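Local coordinates for protein similar to hydroxylamine oxidoreductase (Kuenenia stuttgartiensis, PDB 6H5L) that probably acts as a multiheme oxidoreductase related to hydroxylamine oxidoreductase, passing electrons through its c-type hemes in a large anammox reductase complex, at residues V221-P226 against F262-L266; P13-Y17 against T145-C149; R343-L347 against L363-D367. All coordinates share one frame; numbering follows the deposited sequence.

Contact 1 (V221-P226 against F262-L266); sequences VEGRQP and FTKPL. With HEC (heme c), chain G.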
loop_
_atom_site.group_PDB
_atom_site.type_symbol
_atom_site.label_atom_id
_atom_site.label_comp_id
_atom_site.label_asym_id
_atom_site.label_seq_id
_atom_site.Cartn_x
_atom_site.Cartn_y
_atom_site.Cartn_z
ATOM N N VAL A 221 -17.495 22.627 -3.829
ATOM C CA VAL A 221 -16.070 22.708 -4.139
ATOM C C VAL A 221 -15.847 23.562 -5.379
ATOM O O VAL A 221 -14.944 24.405 -5.418
ATOM C CB VAL A 221 -15.482 21.295 -4.311
ATOM C CG1 VAL A 221 -14.060 21.369 -4.849
ATOM C CG2 VAL A 221 -15.519 20.540 -2.990
ATOM N N GLU A 222 -16.675 23.368 -6.407
ATOM C CA GLU A 222 -16.517 24.150 -7.629
ATOM C C GLU A 222 -16.939 25.599 -7.418
ATOM O O GLU A 222 -16.348 26.513 -8.003
ATOM C CB GLU A 222 -17.316 23.518 -8.766
ATOM C CG GLU A 222 -17.103 24.189 -10.108
ATOM C CD GLU A 222 -18.182 23.837 -11.104
ATOM O OE1 GLU A 222 -18.453 22.633 -11.299
ATOM O OE2 GLU A 222 -18.773 24.771 -11.681
ATOM N N GLY A 223 -17.964 25.829 -6.595
ATOM C CA GLY A 223 -18.396 27.191 -6.332
ATOM C C GLY A 223 -17.369 28.014 -5.581
ATOM O O GLY A 223 -17.344 29.241 -5.702
ATOM N N ARG A 224 -16.507 27.359 -4.807
ATOM C CA ARG A 224 -15.513 28.051 -3.998
ATOM C C ARG A 224 -14.201 28.295 -4.729
ATOM O O ARG A 224 -13.376 29.075 -4.239
ATOM C CB ARG A 224 -15.249 27.266 -2.707
ATOM C CG ARG A 224 -16.406 27.310 -1.721
ATOM C CD ARG A 224 -16.016 26.737 -0.372
ATOM N NE ARG A 224 -16.157 25.287 -0.306
ATOM C CZ ARG A 224 -17.193 24.664 0.249
ATOM N NH1 ARG A 224 -18.182 25.368 0.781
ATOM N NH2 ARG A 224 -17.236 23.339 0.273
ATOM N N GLN A 225 -13.980 27.652 -5.884
ATOM C CA GLN A 225 -12.717 27.986 -6.530
ATOM C C GLN A 225 -12.882 29.217 -7.418
ATOM O O GLN A 225 -13.955 29.432 -7.990
ATOM C CB GLN A 225 -12.202 26.809 -7.349
ATOM C CG GLN A 225 -13.275 25.862 -7.850
ATOM C CD GLN A 225 -12.718 24.497 -8.210
ATOM O OE1 GLN A 225 -11.760 24.023 -7.598
ATOM N NE2 GLN A 225 -13.316 23.858 -9.208
ATOM N N PRO A 226 -11.828 30.034 -7.533
ATOM C CA PRO A 226 -11.954 31.315 -8.251
ATOM C C PRO A 226 -12.433 31.192 -9.688
ATOM O O PRO A 226 -13.068 32.124 -10.197
ATOM C CB PRO A 226 -10.531 31.884 -8.189
ATOM C CG PRO A 226 -9.944 31.288 -6.968
ATOM C CD PRO A 226 -10.524 29.904 -6.862
ATOM N N PHE A 262 -10.770 22.822 -0.779
ATOM C CA PHE A 262 -12.030 23.450 -1.158
ATOM C C PHE A 262 -13.249 22.699 -0.639
ATOM O O PHE A 262 -14.376 23.146 -0.876
ATOM C CB PHE A 262 -12.116 23.591 -2.679
ATOM C CG PHE A 262 -11.195 24.635 -3.242
ATOM C CD1 PHE A 262 -11.421 25.980 -2.997
ATOM C CD2 PHE A 262 -10.105 24.273 -4.020
ATOM C CE1 PHE A 262 -10.578 26.946 -3.511
ATOM C CE2 PHE A 262 -9.258 25.234 -4.537
ATOM C CZ PHE A 262 -9.495 26.572 -4.283
ATOM N N THR A 263 -13.057 21.579 0.059
ATOM C CA THR A 263 -14.175 20.883 0.680
ATOM C C THR A 263 -14.651 21.570 1.952
ATOM O O THR A 263 -15.767 21.296 2.409
ATOM C CB THR A 263 -13.797 19.432 0.999
ATOM O OG1 THR A 263 -12.784 19.410 2.012
ATOM C CG2 THR A 263 -13.274 18.730 -0.244
ATOM N N LYS A 264 -13.837 22.452 2.526
ATOM C CA LYS A 264 -14.184 23.137 3.765
ATOM C C LYS A 264 -14.964 24.409 3.456
ATOM O O LYS A 264 -14.548 25.186 2.588
ATOM C CB LYS A 264 -12.932 23.483 4.561
ATOM C CG LYS A 264 -11.985 22.310 4.764
ATOM C CD LYS A 264 -10.737 22.711 5.539
ATOM C CE LYS A 264 -10.908 22.500 7.037
ATOM N NZ LYS A 264 -9.621 22.687 7.765
ATOM N N PRO A 265 -16.092 24.649 4.122
ATOM C CA PRO A 265 -16.769 25.941 3.977
ATOM C C PRO A 265 -15.857 27.085 4.395
ATOM O O PRO A 265 -14.881 26.904 5.128
ATOM C CB PRO A 265 -17.985 25.818 4.906
ATOM C CG PRO A 265 -17.679 24.657 5.807
ATOM C CD PRO A 265 -16.833 23.729 4.998
ATOM N N LEU A 266 -16.191 28.283 3.907
ATOM C CA LEU A 266 -15.297 29.428 4.056
ATOM C C LEU A 266 -15.026 29.746 5.522
ATOM O O LEU A 266 -13.905 30.123 5.883
ATOM C CB LEU A 266 -15.886 30.644 3.341
ATOM C CG LEU A 266 -15.972 30.525 1.820
ATOM C CD1 LEU A 266 -16.851 31.621 1.244
ATOM C CD2 LEU A 266 -14.581 30.574 1.210
HETATM FE FE HEC G . -24.364 28.989 -3.723
HETATM C CHA HEC G . -22.633 27.333 -1.262
HETATM C CHB HEC G . -27.186 27.205 -2.904
HETATM C CHC HEC G . -26.262 30.978 -5.821
HETATM C CHD HEC G . -21.534 30.505 -4.837
HETATM N NA HEC G . -24.822 27.533 -2.347
HETATM C C1A HEC G . -23.956 27.001 -1.413
HETATM C C2A HEC G . -24.676 26.030 -0.619
HETATM C C3A HEC G . -25.932 25.992 -1.066
HETATM C C4A HEC G . -26.055 26.935 -2.164
HETATM C CMA HEC G . -27.052 25.094 -0.504
HETATM C CAA HEC G . -24.088 25.201 0.545
HETATM C CBA HEC G . -23.659 23.819 0.064
HETATM C CGA HEC G . -23.098 23.046 1.230
HETATM O O1A HEC G . -22.732 23.681 2.253
HETATM O O2A HEC G . -23.011 21.794 1.136
HETATM N NB HEC G . -26.343 29.033 -4.321
HETATM C C1B HEC G . -27.353 28.292 -3.738
HETATM C C2B HEC G . -28.617 28.859 -4.160
HETATM C C3B HEC G . -28.367 29.895 -4.970
HETATM C C4B HEC G . -26.930 30.026 -5.085
HETATM C CMB HEC G . -30.000 28.327 -3.736
HETATM C CAB HEC G . -29.395 30.817 -5.664
HETATM C CBB HEC G . -30.074 31.747 -4.634
HETATM N NC HEC G . -23.976 30.466 -5.082
HETATM C C1C HEC G . -24.899 31.170 -5.831
HETATM C C2C HEC G . -24.198 32.227 -6.530
HETATM C C3C HEC G . -22.886 32.013 -6.366
HETATM C C4C HEC G . -22.721 30.956 -5.382
HETATM C CMC HEC G . -24.847 33.125 -7.609
HETATM C CAC HEC G . -21.742 32.844 -6.988
HETATM C CBC HEC G . -21.764 34.281 -6.419
HETATM N ND HEC G . -22.379 28.880 -3.175
HETATM C C1D HEC G . -21.403 29.717 -3.711
HETATM C C2D HEC G . -20.222 29.622 -2.883
HETATM C C3D HEC G . -20.567 28.633 -1.767
HETATM C C4D HEC G . -21.924 28.227 -2.031
HETATM C CMD HEC G . -18.886 30.358 -3.073
HETATM C CAD HEC G . -19.664 28.177 -0.601
HETATM C CBD HEC G . -20.187 28.842 0.670
HETATM C CGD HEC G . -19.174 28.781 1.783
HETATM O O1D HEC G . -19.376 29.474 2.812
HETATM O O2D HEC G . -18.162 28.047 1.641
#

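Contact 2 (P13-Y17 against T145-C149); sequences PPDLY and TGEVC. With HEC (heme c), chain E.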
loop_
_atom_site.group_PDB
_atom_site.type_symbol
_atom_site.label_atom_id
_atom_site.label_comp_id
_atom_site.label_asym_id
_atom_site.label_seq_id
_atom_site.Cartn_x
_atom_site.Cartn_y
_atom_site.Cartn_z
ATOM N N PRO A 13 -43.335 31.291 1.272
ATOM C CA PRO A 13 -42.511 30.618 0.273
ATOM C C PRO A 13 -41.470 31.560 -0.283
ATOM O O PRO A 13 -41.673 32.791 -0.327
ATOM C CB PRO A 13 -43.529 30.200 -0.799
ATOM C CG PRO A 13 -44.712 31.081 -0.581
ATOM C CD PRO A 13 -44.756 31.329 0.892
ATOM N N PRO A 14 -40.319 31.037 -0.709
ATOM C CA PRO A 14 -39.239 31.902 -1.199
ATOM C C PRO A 14 -39.684 32.729 -2.394
ATOM O O PRO A 14 -40.262 32.211 -3.353
ATOM C CB PRO A 14 -38.133 30.908 -1.576
ATOM C CG PRO A 14 -38.438 29.682 -0.786
ATOM C CD PRO A 14 -39.930 29.617 -0.700
ATOM N N ASP A 15 -39.403 34.030 -2.326
ATOM C CA ASP A 15 -39.811 34.988 -3.347
ATOM C C ASP A 15 -38.623 35.886 -3.667
ATOM O O ASP A 15 -38.193 36.680 -2.822
ATOM C CB ASP A 15 -41.011 35.810 -2.872
ATOM C CG ASP A 15 -41.468 36.823 -3.899
ATOM O OD1 ASP A 15 -41.601 36.447 -5.082
ATOM O OD2 ASP A 15 -41.701 37.991 -3.520
ATOM N N LEU A 16 -38.097 35.757 -4.890
ATOM C CA LEU A 16 -36.993 36.608 -5.321
ATOM C C LEU A 16 -37.398 38.072 -5.409
ATOM O O LEU A 16 -36.539 38.954 -5.289
ATOM C CB LEU A 16 -36.466 36.142 -6.683
ATOM C CG LEU A 16 -35.472 34.985 -6.715
ATOM C CD1 LEU A 16 -35.215 34.550 -8.149
ATOM C CD2 LEU A 16 -34.177 35.392 -6.033
ATOM N N TYR A 17 -38.684 38.352 -5.612
ATOM C CA TYR A 17 -39.170 39.711 -5.813
ATOM C C TYR A 17 -39.835 40.281 -4.564
ATOM O O TYR A 17 -40.765 41.088 -4.669
ATOM C CB TYR A 17 -40.127 39.752 -7.001
ATOM C CG TYR A 17 -39.455 39.384 -8.303
ATOM C CD1 TYR A 17 -39.309 38.055 -8.678
ATOM C CD2 TYR A 17 -38.946 40.364 -9.143
ATOM C CE1 TYR A 17 -38.686 37.714 -9.861
ATOM C CE2 TYR A 17 -38.322 40.033 -10.331
ATOM C CZ TYR A 17 -38.195 38.708 -10.684
ATOM O OH TYR A 17 -37.574 38.376 -11.865
ATOM N N THR A 145 -35.971 28.165 -10.935
ATOM C CA THR A 145 -35.356 29.409 -10.507
ATOM C C THR A 145 -34.839 29.256 -9.082
ATOM O O THR A 145 -34.982 28.207 -8.454
ATOM C CB THR A 145 -36.344 30.569 -10.586
ATOM O OG1 THR A 145 -37.449 30.304 -9.718
ATOM C CG2 THR A 145 -36.850 30.728 -12.014
ATOM N N GLY A 146 -34.232 30.324 -8.565
ATOM C CA GLY A 146 -33.758 30.335 -7.197
ATOM C C GLY A 146 -34.865 30.145 -6.181
ATOM O O GLY A 146 -34.600 29.726 -5.047
ATOM N N GLU A 147 -36.107 30.437 -6.568
ATOM C CA GLU A 147 -37.249 30.250 -5.680
ATOM C C GLU A 147 -37.516 28.774 -5.405
ATOM O O GLU A 147 -37.944 28.421 -4.300
ATOM C CB GLU A 147 -38.482 30.922 -6.284
ATOM C CG GLU A 147 -38.246 32.384 -6.661
ATOM C CD GLU A 147 -39.507 33.084 -7.122
ATOM O OE1 GLU A 147 -40.390 32.393 -7.668
ATOM O OE2 GLU A 147 -39.616 34.318 -6.934
ATOM N N VAL A 148 -37.272 27.904 -6.385
ATOM C CA VAL A 148 -37.374 26.468 -6.142
ATOM C C VAL A 148 -36.229 26.001 -5.251
ATOM O O VAL A 148 -36.434 25.254 -4.287
ATOM C CB VAL A 148 -37.399 25.699 -7.476
ATOM C CG1 VAL A 148 -37.330 24.196 -7.232
ATOM C CG2 VAL A 148 -38.640 26.057 -8.271
ATOM N N CYS A 149 -35.004 26.428 -5.569
ATOM C CA CYS A 149 -33.849 26.073 -4.750
ATOM C C CYS A 149 -34.018 26.561 -3.317
ATOM O O CYS A 149 -33.689 25.844 -2.364
ATOM C CB CYS A 149 -32.575 26.651 -5.366
ATOM S SG CYS A 149 -32.416 26.459 -7.155
HETATM FE FE HEC E . -29.582 21.451 -3.226
HETATM C CHA HEC E . -26.893 19.823 -1.900
HETATM C CHB HEC E . -27.481 23.770 -4.648
HETATM C CHC HEC E . -32.243 22.874 -4.876
HETATM C CHD HEC E . -31.752 19.697 -1.244
HETATM N NA HEC E . -27.551 21.731 -3.285
HETATM C C1A HEC E . -26.612 20.961 -2.627
HETATM C C2A HEC E . -25.309 21.573 -2.834
HETATM C C3A HEC E . -25.483 22.659 -3.594
HETATM C C4A HEC E . -26.893 22.783 -3.891
HETATM C CMA HEC E . -24.377 23.625 -4.072
HETATM C CAA HEC E . -23.948 21.071 -2.301
HETATM C CBA HEC E . -23.651 19.686 -2.869
HETATM C CGA HEC E . -22.169 19.416 -2.840
HETATM O O1A HEC E . -21.393 20.357 -2.533
HETATM O O2A HEC E . -21.761 18.262 -3.130
HETATM N NB HEC E . -29.831 23.090 -4.458
HETATM C C1B HEC E . -28.797 23.782 -5.055
HETATM C C2B HEC E . -29.335 24.513 -6.183
HETATM C C3B HEC E . -30.650 24.275 -6.240
HETATM C C4B HEC E . -30.989 23.369 -5.161
HETATM C CMB HEC E . -28.507 25.428 -7.111
HETATM C CAB HEC E . -31.658 24.831 -7.268
HETATM C CBB HEC E . -31.402 24.219 -8.661
HETATM N NC HEC E . -31.615 21.348 -3.061
HETATM C C1C HEC E . -32.538 21.950 -3.895
HETATM C C2C HEC E . -33.823 21.302 -3.692
HETATM C C3C HEC E . -33.714 20.583 -2.564
HETATM C C4C HEC E . -32.305 20.492 -2.226
HETATM C CMC HEC E . -35.151 21.867 -4.252
HETATM C CAC HEC E . -34.837 19.783 -1.858
HETATM C CBC HEC E . -35.155 18.489 -2.640
HETATM N ND HEC E . -29.359 19.966 -1.806
HETATM C C1D HEC E . -30.411 19.419 -1.075
HETATM C C2D HEC E . -29.865 18.507 -0.098
HETATM C C3D HEC E . -28.344 18.544 -0.301
HETATM C C4D HEC E . -28.124 19.478 -1.382
HETATM C CMD HEC E . -30.651 17.670 0.933
HETATM C CAD HEC E . -27.277 17.752 0.487
HETATM C CBD HEC E . -26.964 18.465 1.800
HETATM C CGD HEC E . -26.391 19.832 1.530
HETATM O O1D HEC E . -27.140 20.835 1.656
HETATM O O2D HEC E . -25.184 19.918 1.186
#

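Contact 3 (R343-L347 against L363-D367); sequences RSYWL and LKSLD. With HEC (heme c), chain I.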
loop_
_atom_site.group_PDB
_atom_site.type_symbol
_atom_site.label_atom_id
_atom_site.label_comp_id
_atom_site.label_asym_id
_atom_site.label_seq_id
_atom_site.Cartn_x
_atom_site.Cartn_y
_atom_site.Cartn_z
ATOM N N ARG A 343 -14.273 49.320 5.153
ATOM C CA ARG A 343 -12.829 49.204 4.985
ATOM C C ARG A 343 -12.208 48.400 6.122
ATOM O O ARG A 343 -11.271 47.624 5.904
ATOM C CB ARG A 343 -12.206 50.599 4.893
ATOM C CG ARG A 343 -10.683 50.634 4.913
ATOM C CD ARG A 343 -10.081 49.807 3.789
ATOM N NE ARG A 343 -10.646 50.148 2.488
ATOM C CZ ARG A 343 -10.258 51.183 1.751
ATOM N NH1 ARG A 343 -9.298 51.988 2.186
ATOM N NH2 ARG A 343 -10.829 51.416 0.578
ATOM N N SER A 344 -12.729 48.562 7.344
ATOM C CA SER A 344 -12.222 47.784 8.469
ATOM C C SER A 344 -12.527 46.302 8.306
ATOM O O SER A 344 -11.718 45.458 8.709
ATOM C CB SER A 344 -12.811 48.302 9.782
ATOM O OG SER A 344 -14.190 47.993 9.880
ATOM N N TYR A 345 -13.679 45.966 7.717
ATOM C CA TYR A 345 -13.982 44.566 7.442
ATOM C C TYR A 345 -13.000 43.986 6.432
ATOM O O TYR A 345 -12.574 42.833 6.564
ATOM C CB TYR A 345 -15.418 44.419 6.934
ATOM C CG TYR A 345 -16.478 45.029 7.828
ATOM C CD1 TYR A 345 -16.268 45.182 9.193
ATOM C CD2 TYR A 345 -17.692 45.450 7.300
ATOM C CE1 TYR A 345 -17.238 45.741 10.005
ATOM C CE2 TYR A 345 -18.665 46.008 8.104
ATOM C CZ TYR A 345 -18.434 46.151 9.456
ATOM O OH TYR A 345 -19.403 46.707 10.259
ATOM N N TRP A 346 -12.634 44.770 5.414
ATOM C CA TRP A 346 -11.593 44.343 4.483
ATOM C C TRP A 346 -10.280 44.099 5.211
ATOM O O TRP A 346 -9.589 43.107 4.949
ATOM C CB TRP A 346 -11.397 45.391 3.387
ATOM C CG TRP A 346 -12.468 45.412 2.342
ATOM C CD1 TRP A 346 -13.436 46.361 2.178
ATOM C CD2 TRP A 346 -12.675 44.447 1.304
ATOM N NE1 TRP A 346 -14.233 46.044 1.106
ATOM C CE2 TRP A 346 -13.788 44.873 0.552
ATOM C CE3 TRP A 346 -12.030 43.261 0.940
ATOM C CZ2 TRP A 346 -14.268 44.157 -0.541
ATOM C CZ3 TRP A 346 -12.508 42.552 -0.146
ATOM C CH2 TRP A 346 -13.617 43.004 -0.874
ATOM N N LEU A 347 -9.920 44.996 6.132
ATOM C CA LEU A 347 -8.659 44.862 6.850
ATOM C C LEU A 347 -8.641 43.618 7.728
ATOM O O LEU A 347 -7.569 43.062 7.991
ATOM C CB LEU A 347 -8.396 46.117 7.683
ATOM C CG LEU A 347 -8.097 47.376 6.864
ATOM C CD1 LEU A 347 -7.913 48.590 7.764
ATOM C CD2 LEU A 347 -6.868 47.160 5.993
ATOM N N LEU A 363 -4.578 49.518 0.719
ATOM C CA LEU A 363 -5.938 49.934 0.393
ATOM C C LEU A 363 -6.072 51.452 0.377
ATOM O O LEU A 363 -6.894 51.993 -0.372
ATOM C CB LEU A 363 -6.928 49.311 1.376
ATOM C CG LEU A 363 -7.043 47.787 1.276
ATOM C CD1 LEU A 363 -8.027 47.240 2.294
ATOM C CD2 LEU A 363 -7.438 47.369 -0.134
ATOM N N LYS A 364 -5.279 52.152 1.192
ATOM C CA LYS A 364 -5.229 53.608 1.095
ATOM C C LYS A 364 -4.627 54.059 -0.230
ATOM O O LYS A 364 -4.986 55.125 -0.743
ATOM C CB LYS A 364 -4.444 54.190 2.272
ATOM C CG LYS A 364 -5.298 54.434 3.505
ATOM C CD LYS A 364 -4.491 54.319 4.786
ATOM C CE LYS A 364 -3.356 55.325 4.847
ATOM N NZ LYS A 364 -2.550 55.151 6.089
ATOM N N SER A 365 -3.720 53.264 -0.801
ATOM C CA SER A 365 -3.208 53.569 -2.134
ATOM C C SER A 365 -4.260 53.302 -3.203
ATOM O O SER A 365 -4.298 54.001 -4.223
ATOM C CB SER A 365 -1.948 52.757 -2.416
ATOM O OG SER A 365 -0.934 53.036 -1.465
ATOM N N LEU A 366 -5.112 52.296 -2.995
ATOM C CA LEU A 366 -6.251 52.093 -3.886
ATOM C C LEU A 366 -7.160 53.313 -3.896
ATOM O O LEU A 366 -7.636 53.736 -4.956
ATOM C CB LEU A 366 -7.034 50.848 -3.467
ATOM C CG LEU A 366 -8.421 50.672 -4.090
ATOM C CD1 LEU A 366 -8.318 50.440 -5.591
ATOM C CD2 LEU A 366 -9.183 49.536 -3.416
ATOM N N ASP A 367 -7.416 53.891 -2.718
ATOM C CA ASP A 367 -8.224 55.103 -2.648
ATOM C C ASP A 367 -7.551 56.259 -3.378
ATOM O O ASP A 367 -8.209 57.012 -4.106
ATOM C CB ASP A 367 -8.488 55.473 -1.187
ATOM C CG ASP A 367 -9.240 54.391 -0.435
ATOM O OD1 ASP A 367 -10.022 53.655 -1.072
ATOM O OD2 ASP A 367 -9.049 54.279 0.795
HETATM FE FE HEC I . -12.188 41.612 -5.720
HETATM C CHA HEC I . -13.142 44.847 -5.759
HETATM C CHB HEC I . -14.426 40.882 -8.246
HETATM C CHC HEC I . -11.001 38.392 -5.899
HETATM C CHD HEC I . -10.416 42.062 -2.786
HETATM N NA HEC I . -13.469 42.682 -6.874
HETATM C C1A HEC I . -13.835 43.979 -6.574
HETATM C C2A HEC I . -15.073 44.254 -7.272
HETATM C C3A HEC I . -15.428 43.165 -7.955
HETATM C C4A HEC I . -14.426 42.152 -7.719
HETATM C CMA HEC I . -16.681 43.005 -8.843
HETATM C CAA HEC I . -15.848 45.579 -7.226
HETATM C CBA HEC I . -16.799 45.549 -6.039
HETATM C CGA HEC I . -16.142 46.231 -4.870
HETATM O O1A HEC I . -15.874 45.543 -3.852
HETATM O O2A HEC I . -15.876 47.456 -4.960
HETATM N NB HEC I . -12.670 39.928 -6.828
HETATM C C1B HEC I . -13.548 39.885 -7.892
HETATM C C2B HEC I . -13.372 38.623 -8.576
HETATM C C3B HEC I . -12.435 37.930 -7.927
HETATM C C4B HEC I . -11.968 38.739 -6.816
HETATM C CMB HEC I . -14.179 38.156 -9.805
HETATM C CAB HEC I . -11.926 36.519 -8.294
HETATM C CBB HEC I . -11.202 36.507 -9.660
HETATM N NC HEC I . -10.985 40.430 -4.529
HETATM C C1C HEC I . -10.556 39.155 -4.842
HETATM C C2C HEC I . -9.436 38.831 -3.977
HETATM C C3C HEC I . -9.390 39.767 -3.024
HETATM C C4C HEC I . -10.284 40.842 -3.412
HETATM C CMC HEC I . -8.818 37.421 -3.857
HETATM C CAC HEC I . -8.424 39.795 -1.815
HETATM C CBC HEC I . -6.972 40.020 -2.289
HETATM N ND HEC I . -11.842 43.209 -4.447
HETATM C C1D HEC I . -11.034 43.178 -3.312
HETATM C C2D HEC I . -10.952 44.517 -2.770
HETATM C C3D HEC I . -11.803 45.388 -3.703
HETATM C C4D HEC I . -12.319 44.489 -4.711
HETATM C CMD HEC I . -10.171 44.977 -1.520
HETATM C CAD HEC I . -12.067 46.902 -3.576
HETATM C CBD HEC I . -13.159 47.095 -2.526
HETATM C CGD HEC I . -13.510 48.552 -2.400
HETATM O O1D HEC I . -12.760 49.295 -1.716
HETATM O O2D HEC I . -14.546 48.967 -2.979
#

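Contact 1 (V221-P226 against F262-L266)
A heme propionate site lies where helix 220-224 meets the loop 262-266, and Arg224 ties the two together. Its guanidinium reaches the backbone carbonyl of Phe262 side-on, with two nitrogens on one oxygen. Arg224 NE donates to Phe262 O at 2.8 Å. Arg224 NH2 donates to the same oxygen of Phe262 at 3.1 Å. The oxygen sits close to the guanidinium plane, while NE is tilted 33° from the carbonyl plane. The third nitrogen serves the heme: NH1 of Arg224 binds propionate oxygen O2D of the chain G heme c at 2.8 Å. The backbone N of Leu266 gives a second hydrogen bond to this O2D, at 3.0 Å. One propionate oxygen is therefore gripped from both segments, and its negative charge is probably partly balanced by the arginine. The bend at chi3 (-85°) turns the guanidinium out of the line of the arginine chain. Lys264 O and the Pro265 backbone lie over one guanidinium face.

The apolar half of the contact is built on Phe262. CB of Gln225 sits over one ring face in a CH-pi contact, 4.2 Å from the ring centroid. The Gln225 amide plane stands 78° to the ring. Val221 comes in at the other end of the side chain, its CG1 3.7 Å from Phe262 CB. Pro226 CD touches the ring more loosely near CZ. Tyr275 also meets the Phe262 ring. Glu222, on the same helix, forms a salt bridge with Arg276 of the second subunit, so the subunit interface is close by. An arginine and a backbone N-H sharing a propionate oxygen form a propionate-anchoring site, a common feature of heme proteins; here it belongs to a multiheme c-type cytochrome.

Contact 2 (P13-Y17 against T145-C149)
Glu147, near the start of helix 146-152, reaches to the N-terminal loop 13-17 and takes the backbone N-H of Leu16. OE2 of Glu147 accepts from Leu16 N at 2.9 Å, at a fairly straight 158°. The donor comes to the anti side of OE2, 19° out of the carboxylate plane. With chi1 at -53°, Glu147 CG stands beside its own backbone N, and the chain then runs extended to the loop. Its CG lies 3.8 Å from Leu16 CG, so its aliphatic part packs on the leucine while the carboxylate holds the backbone. Pro14 meets the same helix turn with CB 3.7 Å from Glu147 O. Tyr17 brings the edge of its ring toward OE2, the ring and carboxylate planes nearly perpendicular. Its OH is hydrogen-bonded to Glu207.

CG of Asp15 is anti to its backbone N, and its carboxylate comes alongside that of Glu147, the planes well turned from each other. Asp15 OD1 and Glu147 OE2 are 3.5 Å apart. Lys29 forms a salt bridge with Asp15 OD1 and a long, weak ion pair with Glu147.

Thr145 N-caps the helix; its OG1 accepts a weak bond from Glu147 N. Cys149 is the first cysteine of a CxxCH heme-binding motif, its SG 1.8 Å from CAB of the chain E heme c in a thioether. The contact thus joins the N-terminal loop to a heme-bearing helix. Two acidic groups so close would probably raise the proton affinity of at least one, and Lys29 probably offsets much of their repulsion.

Contact 3 (R343-L347 against L363-D367)
Bends at chi2 (58°) and chi3 fold the Arg343 side chain so that it presents its NH1/NH2 edge to Asp367. Asp367 meets it with CG beside its own backbone N. NH1 of Arg343 lies 2.7 Å from Asp367 OD2, and NH2 of Arg343 lies 2.9 Å from Asp367 OD1. The second bond is almost straight and uses the syn lone pair of OD1. The two flat groups are nearly coplanar, 17° apart. This two-pronged salt bridge fixes the rotation of both groups. OD1 also accepts from Trp302 NE1, which helps to position the carboxylate.

Leu363 packs against the arginine side of the bridge. Its CB lies over one face of the Arg343 guanidinium, and its CD1 is 3.6 Å from Arg343 CD. The same CD1 also meets Trp346 CB at 4.0 Å and Leu347 CD2 at 3.9 Å. This methyl thus touches three residues of the facing helix.

Trp346 turns its ring toward the chain I heme c. Methyl CMD of the heme lies over one face of the indole, and Trp346 CZ3 comes to 3.4 Å from the meso carbon CHD. Leu363 CD2 also touches this methyl, and Leu366 packs against the CAD propionate arm. The indole NE1 is hydrogen-bonded to Lys299 O.

Lys364 and Ser365 touch Met49 of the third subunit. Helices 337-350 and 356-389 follow each other in the chain and flank the CxxCH heme site of Cys350, Cys353 and His354. The axes of the two segments approach to 12.4 Å, at 141° between their N-to-C directions. Leu366 continues the packing onto helix 455-476.

Along the chain the contacts come in series: contact 2 closes first, then contact 1, then contact 3. Contact 2 joins the N-terminal loop to helix 146-152. Contact 1 links helix 220-224 to a loop before helix 280-285, and contact 3 pairs helices 337-350 and 356-389. Centres of contacts 1 and 2 are about 24 Å apart, those of 1 and 3 about 25 Å, and those of 2 and 3 about 35 Å. None touches another. Each adjoins its own heme c, by thioether, propionate bonds or packing, and each also lies near a second one. They thus secure separate points of the heme array, consistent with electron transfer through a largely helical multiheme fold.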